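Local coordinates for surface presentation of antigens protein SpaS (PDB 3C01) that acts in the type III secretion pathway that Salmonella uses to enter mammalian cells, here represented by its C-terminal domain, at residues H3-I8 / I20-T25. Residues are numbered along the deposited sequence; the frame is centred on the assembly and turned at random.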
# COMPACT_ATOMS: atom_id res chain seq x y z
N HIS B 3 -7.31 12.41 -5.18
CA HIS B 3 -7.03 10.96 -4.98
C HIS B 3 -5.68 10.69 -4.36
O HIS B 3 -4.71 11.40 -4.66
CB HIS B 3 -7.06 10.19 -6.28
CG HIS B 3 -8.33 10.34 -7.01
ND1 HIS B 3 -8.48 11.25 -8.04
CD2 HIS B 3 -9.52 9.70 -6.89
CE1 HIS B 3 -9.72 11.18 -8.50
NE2 HIS B 3 -10.37 10.25 -7.82
N ILE B 4 -5.62 9.64 -3.55
CA ILE B 4 -4.38 9.26 -2.88
C ILE B 4 -4.15 7.78 -3.02
O ILE B 4 -5.05 7.00 -2.86
CB ILE B 4 -4.42 9.53 -1.35
CG1 ILE B 4 -4.65 11.01 -1.03
CG2 ILE B 4 -3.14 8.99 -0.67
CD1 ILE B 4 -4.89 11.21 0.50
N THR B 5 -2.89 7.39 -3.18
CA THR B 5 -2.55 5.97 -3.26
C THR B 5 -1.26 5.75 -2.49
O THR B 5 -0.27 6.34 -2.84
CB THR B 5 -2.43 5.67 -4.73
OG1 THR B 5 -3.51 4.78 -5.15
CG2 THR B 5 -1.07 5.27 -5.10
N ILE B 6 -1.30 5.02 -1.37
CA ILE B 6 -0.12 4.74 -0.54
C ILE B 6 0.18 3.24 -0.56
O ILE B 6 -0.71 2.45 -0.33
CB ILE B 6 -0.35 5.12 0.93
CG1 ILE B 6 -0.73 6.62 1.08
CG2 ILE B 6 0.88 4.85 1.78
CD1 ILE B 6 0.38 7.61 0.76
N GLY B 7 1.42 2.85 -0.85
CA GLY B 7 1.76 1.44 -0.97
C GLY B 7 2.49 1.01 0.28
O GLY B 7 3.28 1.79 0.82
N ILE B 8 2.21 -0.21 0.76
CA ILE B 8 2.86 -0.78 1.93
C ILE B 8 3.69 -1.98 1.53
O ILE B 8 3.15 -2.94 0.96
CB ILE B 8 1.83 -1.25 2.98
CG1 ILE B 8 0.91 -0.09 3.44
CG2 ILE B 8 2.55 -1.97 4.17
CD1 ILE B 8 1.61 1.08 4.12
N ILE B 20 6.61 2.50 3.41
CA ILE B 20 5.84 3.17 2.40
C ILE B 20 6.55 2.98 1.07
O ILE B 20 7.56 3.65 0.82
CB ILE B 20 5.75 4.66 2.65
CG1 ILE B 20 5.23 5.00 4.08
CG2 ILE B 20 4.88 5.27 1.62
CD1 ILE B 20 3.84 4.48 4.41
N SER B 21 6.03 2.06 0.24
CA SER B 21 6.63 1.69 -1.01
C SER B 21 6.24 2.60 -2.15
O SER B 21 6.99 2.75 -3.09
CB SER B 21 6.24 0.24 -1.36
OG SER B 21 4.84 0.00 -1.18
N VAL B 22 5.02 3.14 -2.09
CA VAL B 22 4.43 3.91 -3.17
C VAL B 22 3.77 5.12 -2.55
O VAL B 22 3.15 5.00 -1.49
CB VAL B 22 3.35 3.09 -3.86
CG1 VAL B 22 2.61 3.94 -4.91
CG2 VAL B 22 3.97 1.84 -4.46
N TYR B 23 3.91 6.28 -3.19
CA TYR B 23 3.27 7.50 -2.68
C TYR B 23 2.92 8.43 -3.84
O TYR B 23 3.82 9.01 -4.46
CB TYR B 23 4.26 8.16 -1.73
CG TYR B 23 3.75 9.32 -0.93
CD1 TYR B 23 3.30 9.13 0.38
CD2 TYR B 23 3.79 10.61 -1.43
CE1 TYR B 23 2.87 10.18 1.15
CE2 TYR B 23 3.34 11.69 -0.67
CZ TYR B 23 2.89 11.46 0.63
OH TYR B 23 2.48 12.49 1.44
N GLU B 24 1.63 8.55 -4.15
CA GLU B 24 1.20 9.29 -5.32
C GLU B 24 -0.17 9.89 -5.12
O GLU B 24 -0.98 9.36 -4.37
CB GLU B 24 1.15 8.39 -6.57
CG GLU B 24 2.44 7.63 -6.94
CD GLU B 24 3.60 8.54 -7.34
OE1 GLU B 24 4.77 8.01 -7.41
OE2 GLU B 24 3.37 9.77 -7.56
N THR B 25 -0.46 10.97 -5.82
CA THR B 25 -1.77 11.57 -5.73
C THR B 25 -2.36 11.77 -7.12
O THR B 25 -1.68 11.62 -8.14
CB THR B 25 -1.65 12.93 -5.04
OG1 THR B 25 -1.04 13.84 -5.94
CG2 THR B 25 -0.77 12.86 -3.81
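The Tyr23 ring runs alongside Ile6 on one face of the beta hairpin formed by strands 4-9 and 19-25 in this C-terminal exporter domain. Ile6 CD1 reaches obliquely to the CD1 side of the ring, 3.3 Å from Tyr23 CD1. The same ring meets Phe54 of helix 47-56 with its plane nearly parallel, and Tyr23 OH is hydrogen-bonded to Phe54 O. Chi1 of -172° swings the ring beside Tyr23's own carbonyl carbon, where Ile6 CD1 meets it. Ile4, Ile8, Ile20 and Thr25 share this face. There Ile20 CD1 bridges two residues of the facing strand, 4.0 Å from Ile6 CG2 and 4.1 Å from Ile8 CD1. Thr5, Val22 and Glu24 project from the other face, where Thr5 CG2 packs 3.9 Å from Val22 CG1 and helix 26-39 touches Thr5 and Glu24. Thr5 N donates to Glu24 O at 3.0 Å, and Glu24 N returns a bond to Thr5 O at 3.2 Å. Thr5 to Ile8 also pair antiparallel with a strand of another protein's chain, continuing the sheet across the interface. A beta bulge interrupts the register: Ser21 and Val22 share Gly7 as partner, and Ile8 then faces Ile20. Gly7 N donates to Val22 O at 2.8 Å, while Ser21 N approaches Gly7 O from above the carbonyl plane, at 2.8 Å and 54° out of it.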